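Local coordinates for SEC-C motif domain protein (Psychrobacter arcticus, PDB 2I9W), which is of unknown function but binds two zinc ions through cysteine clusters that flank a cystatin-like (NTF2-like) domain, at residues Q7-Q12 with L24-C29; P32-L37 with L66-Y71; H55-R60 with A99-V104. All blocks are in the same frame, centred on the assembly; numbering follows the deposited sequence.

Contact 1 of 3, residues Q7-Q12 with L24-C29. With ZN (zinc ion), chain B.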
loop_
_atom_site.group_PDB
_atom_site.type_symbol
_atom_site.label_atom_id
_atom_site.label_comp_id
_atom_site.label_asym_id
_atom_site.label_seq_id
_atom_site.Cartn_x
_atom_site.Cartn_y
_atom_site.Cartn_z
ATOM N N GLN A 7 4.427 20.729 -0.330
ATOM C CA GLN A 7 4.760 20.388 1.051
ATOM C C GLN A 7 5.310 18.988 1.125
ATOM O O GLN A 7 5.218 18.237 0.154
ATOM C CB GLN A 7 3.552 20.520 1.961
ATOM C CG GLN A 7 3.119 21.967 2.151
ATOM C CD GLN A 7 4.083 22.800 2.999
ATOM O OE1 GLN A 7 4.650 22.315 3.986
ATOM N NE2 GLN A 7 4.243 24.063 2.629
ATOM N N THR A 8 5.933 18.688 2.265
ATOM C CA THR A 8 6.536 17.402 2.506
ATOM C C THR A 8 5.529 16.299 2.140
ATOM O O THR A 8 4.336 16.312 2.527
ATOM C CB THR A 8 7.077 17.286 3.966
ATOM O OG1 THR A 8 7.966 18.387 4.258
ATOM C CG2 THR A 8 7.779 15.985 4.203
ATOM N N CYS A 9 6.003 15.351 1.369
ATOM C CA CYS A 9 5.186 14.186 1.041
ATOM C C CYS A 9 4.712 13.511 2.340
ATOM O O CYS A 9 5.490 13.361 3.283
ATOM C CB CYS A 9 5.939 13.189 0.199
ATOM S SG CYS A 9 4.818 11.959 -0.504
ATOM N N PRO A 10 3.439 13.104 2.419
ATOM C CA PRO A 10 3.069 12.489 3.693
ATOM C C PRO A 10 3.969 11.344 4.125
ATOM O O PRO A 10 4.251 11.234 5.309
ATOM C CB PRO A 10 1.629 12.052 3.479
ATOM C CG PRO A 10 1.105 12.964 2.450
ATOM C CD PRO A 10 2.271 13.271 1.540
ATOM N N CYS A 11 4.444 10.524 3.189
ATOM C CA CYS A 11 5.262 9.349 3.549
ATOM C C CYS A 11 6.633 9.693 4.083
ATOM O O CYS A 11 7.334 8.809 4.594
ATOM C CB CYS A 11 5.411 8.365 2.384
ATOM S SG CYS A 11 6.717 8.761 1.263
ATOM N N GLN A 12 7.017 10.962 3.936
ATOM C CA GLN A 12 8.305 11.469 4.376
ATOM C C GLN A 12 8.242 12.078 5.772
ATOM O O GLN A 12 9.275 12.480 6.301
ATOM C CB GLN A 12 8.818 12.534 3.413
ATOM C CG GLN A 12 9.011 12.031 2.018
ATOM C CD GLN A 12 10.311 11.320 1.825
ATOM O OE1 GLN A 12 11.379 11.887 2.066
ATOM N NE2 GLN A 12 10.244 10.079 1.351
ATOM N N LEU A 24 11.423 14.747 1.113
ATOM C CA LEU A 24 10.967 15.114 -0.233
ATOM C C LEU A 24 9.572 15.703 -0.224
ATOM O O LEU A 24 8.757 15.393 0.657
ATOM C CB LEU A 24 11.014 13.912 -1.177
ATOM C CG LEU A 24 12.267 13.059 -1.292
ATOM C CD1 LEU A 24 12.070 11.880 -2.295
ATOM C CD2 LEU A 24 13.444 13.931 -1.721
ATOM N N LEU A 25 9.321 16.588 -1.187
ATOM C CA LEU A 25 7.979 17.119 -1.439
ATOM C C LEU A 25 7.092 16.092 -2.113
ATOM O O LEU A 25 7.553 15.198 -2.842
ATOM C CB LEU A 25 8.011 18.366 -2.307
ATOM C CG LEU A 25 8.793 19.585 -1.762
ATOM C CD1 LEU A 25 8.599 20.819 -2.679
ATOM C CD2 LEU A 25 8.402 19.880 -0.306
ATOM N N TYR A 26 5.790 16.218 -1.866
ATOM C CA TYR A 26 4.809 15.335 -2.526
ATOM C C TYR A 26 5.027 15.215 -4.069
ATOM O O TYR A 26 5.168 14.091 -4.610
ATOM C CB TYR A 26 3.408 15.821 -2.174
ATOM C CG TYR A 26 2.278 15.023 -2.800
ATOM C CD1 TYR A 26 2.218 13.632 -2.711
ATOM C CD2 TYR A 26 1.251 15.664 -3.490
ATOM C CE1 TYR A 26 1.141 12.919 -3.270
ATOM C CE2 TYR A 26 0.174 14.949 -4.065
ATOM C CZ TYR A 26 0.143 13.581 -3.970
ATOM O OH TYR A 26 -0.904 12.877 -4.534
ATOM N N GLN A 27 5.130 16.353 -4.761
ATOM C CA GLN A 27 5.360 16.344 -6.211
ATOM C C GLN A 27 6.584 15.538 -6.646
ATOM O O GLN A 27 6.658 15.066 -7.787
ATOM C CB GLN A 27 5.469 17.768 -6.764
ATOM C CG GLN A 27 6.637 18.586 -6.256
ATOM C CD GLN A 27 6.618 20.050 -6.764
ATOM O OE1 GLN A 27 5.670 20.501 -7.396
ATOM N NE2 GLN A 27 7.660 20.777 -6.447
ATOM N N ASP A 28 7.541 15.398 -5.738
ATOM C CA ASP A 28 8.813 14.761 -6.018
ATOM C C ASP A 28 8.875 13.350 -5.481
ATOM O O ASP A 28 9.922 12.725 -5.566
ATOM C CB ASP A 28 9.952 15.579 -5.377
ATOM C CG ASP A 28 10.120 16.919 -6.014
ATOM O OD1 ASP A 28 10.006 16.962 -7.254
ATOM O OD2 ASP A 28 10.335 17.895 -5.276
ATOM N N CYS A 29 7.782 12.872 -4.882
ATOM C CA CYS A 29 7.753 11.572 -4.198
ATOM C C CYS A 29 6.530 10.742 -4.658
ATOM O O CYS A 29 6.593 10.104 -5.709
ATOM C CB CYS A 29 7.809 11.763 -2.662
ATOM S SG CYS A 29 8.018 10.233 -1.698
HETATM ZN ZN ZN B . 5.955 9.935 -0.660
#
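Cys9 and Cys29 both carry SG anti to their own backbone N (chi1 -167° and -172°), and this turns the two sulfurs onto one zinc ion from the two segments. Cys11 differs: its SG sits between the backbone N and the carbonyl carbon (chi1 85°), and from there it meets the same metal. The bonds run 2.3 Å from zinc to Cys9 SG and 2.4 Å from zinc to Cys11 SG. Cys29 SG binds as well, and Cys30 supplies the fourth thiolate. The backbones hold the segments together beside the metal. Cys9 N donates to Leu24 O over 2.8 Å. Tyr26 N donates to Gln7 O over 2.9 Å. These two bonds frame the single beta bridge of Thr8 with Leu25. The Leu25 branch CD2 lies 3.5 Å from Gln7 C and covers that peptide. Gln12 bends at its second torsion and reaches across to Leu24. Its OE1 accepts from Leu24 N at 3.0 Å; the hydrogen bond is straight at N-H, but the donor stands above the amide carbonyl plane. Cys9 SG also lies at the edge of the Tyr26 ring, in its plane, with CD1 of Tyr26 3.8 Å from that SG. The Tyr26 hydroxyl bonds to His34 of the next helix. Helix 53-66 packs against Cys9, Pro10 and Cys11. The site is a four-cysteine zinc centre of the YchJ N-terminal zinc-binding domain. Four thiolates would put a net negative charge on the centre, which nearby N-H groups and Arg58 probably temper. With four protein sulfurs on the metal and no solvent ligand among them, the chemistry is consistent with a structural zinc that staples two loops together.

Contact 2 of 3, residues P32-L37 with L66-Y71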
loop_
_atom_site.group_PDB
_atom_site.type_symbol
_atom_site.label_atom_id
_atom_site.label_comp_id
_atom_site.label_asym_id
_atom_site.label_seq_id
_atom_site.Cartn_x
_atom_site.Cartn_y
_atom_site.Cartn_z
ATOM N N PRO A 32 3.561 11.482 -8.459
ATOM C CA PRO A 32 3.566 10.833 -9.780
ATOM C C PRO A 32 2.830 9.470 -9.871
ATOM O O PRO A 32 2.251 9.128 -10.910
ATOM C CB PRO A 32 5.074 10.673 -10.076
ATOM C CG PRO A 32 5.714 11.747 -9.256
ATOM C CD PRO A 32 4.920 11.809 -7.993
ATOM N N TYR A 33 2.865 8.721 -8.776
ATOM C CA TYR A 33 2.295 7.403 -8.701
ATOM C C TYR A 33 0.802 7.560 -8.567
ATOM O O TYR A 33 0.052 6.841 -9.201
ATOM C CB TYR A 33 2.941 6.611 -7.548
ATOM C CG TYR A 33 4.394 6.438 -7.827
ATOM C CD1 TYR A 33 4.828 5.439 -8.687
ATOM C CD2 TYR A 33 5.323 7.325 -7.345
ATOM C CE1 TYR A 33 6.141 5.315 -9.019
ATOM C CE2 TYR A 33 6.656 7.237 -7.698
ATOM C CZ TYR A 33 7.051 6.223 -8.545
ATOM O OH TYR A 33 8.372 6.070 -8.893
ATOM N N HIS A 34 0.352 8.465 -7.711
ATOM C CA HIS A 34 -1.088 8.649 -7.556
ATOM C C HIS A 34 -1.651 9.128 -8.929
ATOM O O HIS A 34 -2.605 8.588 -9.468
ATOM C CB HIS A 34 -1.389 9.696 -6.509
ATOM C CG HIS A 34 -1.027 9.285 -5.117
ATOM N ND1 HIS A 34 -0.828 10.188 -4.093
ATOM C CD2 HIS A 34 -0.739 8.073 -4.605
ATOM C CE1 HIS A 34 -0.520 9.525 -2.992
ATOM N NE2 HIS A 34 -0.461 8.235 -3.280
ATOM N N ASP A 35 -1.034 10.158 -9.478
ATOM C CA ASP A 35 -1.521 10.724 -10.757
ATOM C C ASP A 35 -1.464 9.705 -11.894
ATOM O O ASP A 35 -2.314 9.694 -12.788
ATOM C CB ASP A 35 -0.710 11.989 -11.083
ATOM C CG ASP A 35 -1.079 13.175 -10.197
ATOM O OD1 ASP A 35 -2.033 13.087 -9.386
ATOM O OD2 ASP A 35 -0.389 14.209 -10.298
ATOM N N GLY A 36 -0.453 8.851 -11.855
ATOM C CA GLY A 36 -0.216 7.858 -12.889
ATOM C C GLY A 36 -1.313 6.822 -12.998
ATOM O O GLY A 36 -1.793 6.531 -14.092
ATOM N N LEU A 37 -1.703 6.274 -11.851
ATOM C CA LEU A 37 -2.758 5.266 -11.780
ATOM C C LEU A 37 -4.101 5.913 -12.101
ATOM O O LEU A 37 -4.967 5.274 -12.715
ATOM C CB LEU A 37 -2.795 4.603 -10.400
ATOM C CG LEU A 37 -3.068 3.100 -10.337
ATOM C CD1 LEU A 37 -2.196 2.346 -11.325
ATOM C CD2 LEU A 37 -2.823 2.580 -8.925
ATOM N N LEU A 66 -3.936 11.854 2.107
ATOM C CA LEU A 66 -4.470 12.818 1.144
ATOM C C LEU A 66 -5.880 12.483 0.649
ATOM O O LEU A 66 -6.484 13.261 -0.083
ATOM C CB LEU A 66 -3.512 12.991 -0.038
ATOM C CG LEU A 66 -2.082 13.488 0.322
ATOM C CD1 LEU A 66 -1.142 13.444 -0.904
ATOM C CD2 LEU A 66 -2.041 14.911 0.969
ATOM N N VAL A 67 -6.410 11.346 1.098
ATOM C CA VAL A 67 -7.817 10.891 0.837
ATOM C C VAL A 67 -8.032 10.623 -0.661
ATOM O O VAL A 67 -8.812 11.293 -1.350
ATOM C CB VAL A 67 -8.950 11.779 1.453
ATOM C CG1 VAL A 67 -10.284 11.025 1.357
ATOM C CG2 VAL A 67 -8.654 12.147 2.908
ATOM N N LYS A 68 -7.287 9.635 -1.136
ATOM C CA LYS A 68 -7.320 9.151 -2.519
ATOM C C LYS A 68 -7.725 7.672 -2.496
ATOM O O LYS A 68 -6.902 6.749 -2.690
ATOM C CB LYS A 68 -5.968 9.363 -3.164
ATOM C CG LYS A 68 -5.633 10.861 -3.176
ATOM C CD LYS A 68 -4.467 11.173 -4.017
ATOM C CE LYS A 68 -4.187 12.664 -3.969
ATOM N NZ LYS A 68 -4.840 13.359 -5.090
ATOM N N PRO A 69 -9.017 7.418 -2.189
ATOM C CA PRO A 69 -9.408 6.040 -1.964
ATOM C C PRO A 69 -9.391 5.194 -3.245
ATOM O O PRO A 69 -9.242 3.984 -3.157
ATOM C CB PRO A 69 -10.804 6.171 -1.375
ATOM C CG PRO A 69 -11.326 7.489 -1.943
ATOM C CD PRO A 69 -10.141 8.365 -2.041
ATOM N N GLU A 70 -9.537 5.828 -4.415
ATOM C CA GLU A 70 -9.388 5.121 -5.683
ATOM C C GLU A 70 -8.022 4.443 -5.776
ATOM O O GLU A 70 -7.908 3.244 -6.199
ATOM C CB GLU A 70 -9.603 6.043 -6.876
ATOM C CG GLU A 70 -8.541 7.193 -7.103
ATOM C CD GLU A 70 -8.475 8.314 -6.012
ATOM O OE1 GLU A 70 -9.499 8.675 -5.341
ATOM O OE2 GLU A 70 -7.360 8.842 -5.870
ATOM N N TYR A 71 -6.981 5.172 -5.370
ATOM C CA TYR A 71 -5.623 4.612 -5.368
ATOM C C TYR A 71 -5.522 3.382 -4.438
ATOM O O TYR A 71 -4.911 2.380 -4.780
ATOM C CB TYR A 71 -4.578 5.677 -4.983
ATOM C CG TYR A 71 -3.170 5.216 -5.182
ATOM C CD1 TYR A 71 -2.585 5.271 -6.435
ATOM C CD2 TYR A 71 -2.420 4.697 -4.126
ATOM C CE1 TYR A 71 -1.316 4.804 -6.632
ATOM C CE2 TYR A 71 -1.121 4.234 -4.309
ATOM C CZ TYR A 71 -0.565 4.308 -5.578
ATOM O OH TYR A 71 0.705 3.852 -5.848
HETATM O O HOH W 1 -4.304 11.776 -8.020
#
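His34 turns a ring edge onto the face of Tyr71. Its CD2 stands over the centre of the Tyr71 ring, 3.6 Å above the plane. The ring planes meet at 67° and the centroids are 4.7 Å apart, so this is a T-shaped (edge-to-face) pair. Leu37 meets the same tyrosine at CE1, with its branch CD2 3.5 Å from that Tyr71 atom. The carbonyl O of Tyr33 also approaches CE1, while CB of Tyr33 lies near the hydroxyl. Lys68 crosses His34 at about a right angle, and its CD lies 3.8 Å from His34 ND1. The lysine chain bends at its last torsion (chi4 -94°), and its NZ reaches a water through a weak bond; that water donates to Asp35 OD1 at 3.0 Å. The two charged groups do not touch each other, and the water stands between them. Farther out, both ring nitrogens of His34 are bonded: ND1 to the Tyr26 hydroxyl and NE2 to the Thr59 carbonyl. These two bonds fix the rotation of the imidazole and so its edge on Tyr71. The Tyr71 hydroxyl bonds to Thr59 OG1. An alanine in place of Tyr71 would probably open a gap beside His34 and Leu37 and leave Thr59 OG1 without its phenol partner. Lys68 is the N-cap residue of helix 69-74, just after Val67, whose Schellman motif closes helix 53-66. The contact is thus packing of helix 31-39 on the start of helix 69-74 and the turn before it, with an aromatic core, joining the helix that follows the N-terminal zinc site to the helical side of the NTF2-like domain.

Contact 3 of 3, residues H55-R60 with A99-V104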
loop_
_atom_site.group_PDB
_atom_site.type_symbol
_atom_site.label_atom_id
_atom_site.label_comp_id
_atom_site.label_asym_id
_atom_site.label_seq_id
_atom_site.Cartn_x
_atom_site.Cartn_y
_atom_site.Cartn_z
ATOM N N HIS A 55 7.955 0.869 -1.711
ATOM C CA HIS A 55 7.508 2.049 -2.400
ATOM C C HIS A 55 5.997 2.028 -2.565
ATOM O O HIS A 55 5.334 3.037 -2.325
ATOM C CB HIS A 55 8.239 2.137 -3.717
ATOM C CG HIS A 55 8.076 3.441 -4.401
ATOM N ND1 HIS A 55 8.545 3.669 -5.675
ATOM C CD2 HIS A 55 7.486 4.592 -3.998
ATOM C CE1 HIS A 55 8.276 4.916 -6.014
ATOM N NE2 HIS A 55 7.623 5.492 -5.022
ATOM N N LEU A 56 5.411 0.869 -2.913
ATOM C CA LEU A 56 3.951 0.817 -2.960
ATOM C C LEU A 56 3.273 1.178 -1.624
ATOM O O LEU A 56 2.336 1.984 -1.585
ATOM C CB LEU A 56 3.437 -0.540 -3.473
ATOM C CG LEU A 56 1.914 -0.611 -3.761
ATOM C CD1 LEU A 56 1.544 0.289 -4.990
ATOM C CD2 LEU A 56 1.419 -2.044 -3.926
HETATM N N MSE A 57 3.797 0.621 -0.535
HETATM C CA MSE A 57 3.263 0.844 0.785
HETATM C C MSE A 57 3.284 2.343 1.119
HETATM O O MSE A 57 2.319 2.887 1.672
HETATM C CB MSE A 57 4.078 -0.002 1.764
HETATM C CG MSE A 57 3.612 -0.007 3.191
HETATM SE SE MSE A 57 4.130 1.591 4.153
HETATM C CE MSE A 57 5.929 1.843 3.489
ATOM N N ARG A 58 4.400 3.017 0.797
ATOM C CA ARG A 58 4.506 4.472 1.022
ATOM C C ARG A 58 3.447 5.226 0.259
ATOM O O ARG A 58 2.772 6.111 0.805
ATOM C CB ARG A 58 5.881 4.996 0.616
ATOM C CG ARG A 58 6.933 4.659 1.606
ATOM C CD ARG A 58 8.312 4.943 1.039
ATOM N NE ARG A 58 9.378 4.704 2.009
ATOM C CZ ARG A 58 9.711 5.531 3.001
ATOM N NH1 ARG A 58 9.071 6.685 3.207
ATOM N NH2 ARG A 58 10.715 5.198 3.801
ATOM N N THR A 59 3.303 4.894 -1.019
ATOM C CA THR A 59 2.245 5.553 -1.842
ATOM C C THR A 59 0.848 5.287 -1.284
ATOM O O THR A 59 -0.009 6.157 -1.358
ATOM C CB THR A 59 2.313 5.166 -3.367
ATOM O OG1 THR A 59 2.031 3.748 -3.527
ATOM C CG2 THR A 59 3.683 5.566 -3.971
ATOM N N ARG A 60 0.602 4.099 -0.741
ATOM C CA ARG A 60 -0.714 3.845 -0.117
ATOM C C ARG A 60 -0.955 4.704 1.141
ATOM O O ARG A 60 -1.993 5.294 1.316
ATOM C CB ARG A 60 -0.919 2.353 0.140
ATOM C CG ARG A 60 -1.007 1.467 -1.126
ATOM C CD ARG A 60 -1.059 -0.033 -0.735
ATOM N NE ARG A 60 -2.099 -0.344 0.269
ATOM C CZ ARG A 60 -3.388 -0.540 0.010
ATOM N NH1 ARG A 60 -3.842 -0.479 -1.239
ATOM N NH2 ARG A 60 -4.220 -0.808 1.014
ATOM N N ALA A 99 -0.265 11.198 11.412
ATOM C CA ALA A 99 0.891 11.922 11.957
ATOM C C ALA A 99 2.249 11.436 11.480
ATOM O O ALA A 99 3.275 11.918 11.969
ATOM C CB ALA A 99 0.859 11.880 13.497
ATOM N N GLY A 100 2.282 10.522 10.522
ATOM C CA GLY A 100 3.535 10.069 9.970
ATOM C C GLY A 100 3.660 8.569 9.739
ATOM O O GLY A 100 2.804 7.776 10.126
ATOM N N LEU A 101 4.778 8.202 9.141
ATOM C CA LEU A 101 5.142 6.845 8.733
ATOM C C LEU A 101 6.586 6.517 9.082
ATOM O O LEU A 101 7.491 7.322 8.837
ATOM C CB LEU A 101 4.945 6.671 7.216
ATOM C CG LEU A 101 5.266 5.269 6.658
ATOM C CD1 LEU A 101 4.217 4.254 7.196
ATOM C CD2 LEU A 101 5.390 5.285 5.089
ATOM N N GLU A 102 6.781 5.350 9.684
ATOM C CA GLU A 102 8.097 4.787 9.911
ATOM C C GLU A 102 8.150 3.409 9.266
ATOM O O GLU A 102 7.443 2.487 9.686
ATOM C CB GLU A 102 8.338 4.655 11.401
ATOM C CG GLU A 102 9.643 3.982 11.756
ATOM C CD GLU A 102 9.857 3.819 13.269
ATOM O OE1 GLU A 102 8.910 4.038 14.077
ATOM O OE2 GLU A 102 11.003 3.508 13.637
ATOM N N VAL A 103 9.026 3.237 8.276
ATOM C CA VAL A 103 9.205 1.931 7.663
ATOM C C VAL A 103 10.273 1.223 8.516
ATOM O O VAL A 103 11.434 1.692 8.635
ATOM C CB VAL A 103 9.550 1.994 6.124
ATOM C CG1 VAL A 103 9.832 0.579 5.603
ATOM C CG2 VAL A 103 8.446 2.655 5.304
ATOM N N VAL A 104 9.848 0.136 9.156
ATOM C CA VAL A 104 10.725 -0.656 10.022
ATOM C C VAL A 104 11.595 -1.599 9.191
ATOM O O VAL A 104 12.823 -1.717 9.432
ATOM C CB VAL A 104 9.920 -1.414 11.076
ATOM C CG1 VAL A 104 10.839 -2.348 11.917
ATOM C CG2 VAL A 104 9.122 -0.434 11.947
HETATM O O HOH W 2 10.363 5.332 6.900
#
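Helix 53-66 lies on the four-stranded antiparallel sheet of the NTF2-like domain, the helix-on-sheet packing of the cystatin-like fold. Here it meets an outermost strand, 97-107. The axes of the two short segments run nearly antiparallel, at 170°, and come within 10.4 Å of each other. Leu101 and Val103 point from the strand toward the helix. Selenomethionine Met57 meets both of them tip to tip, with its CE 3.8 Å from Leu101 CD2. Its CE also lies against Val103 CG2, though two conformers of Met57 are deposited and the closeness of that pair is doubtful. Val117 of strand 114-125 and Phe138 of strand 128-142 also touch Met57. Arg58, in the conformer given of two deposited, has its CG anti to the carbonyl carbon (chi1 -76°) and then extends to NE, which carries the guanidinium out past Leu101 to Val103. Its CG packs on Leu101 CD2 at 3.9 Å. NE makes a salt bridge to Glu54. A water takes a hydrogen bond from Val103 N at 2.8 Å and a weak one from Arg58 NH2. In this conformer Val103 CG2 sits over one face of the guanidinium, 3.6 Å above its plane and offset toward the rim.

From the N terminus, contact 1 closes first, pinching off the loop between residues 12 and 24 at the zinc ion. Helix 31-39 follows directly. Contacts 2 and 3 then cross: segment 55-60, the first of contact 3, lies in the chain between the two segments of contact 2, and strand 97-107 comes after both. Contact 2 returns the chain to helix 31-39, and contact 3 brings the sheet edge to helix 53-66. Thr59 links contacts 2 and 3, Tyr26 links contacts 1 and 2, and Arg58 packs near Cys11. Together they tie the N-terminal zinc domain to the helices and sheet of the NTF2-like domain.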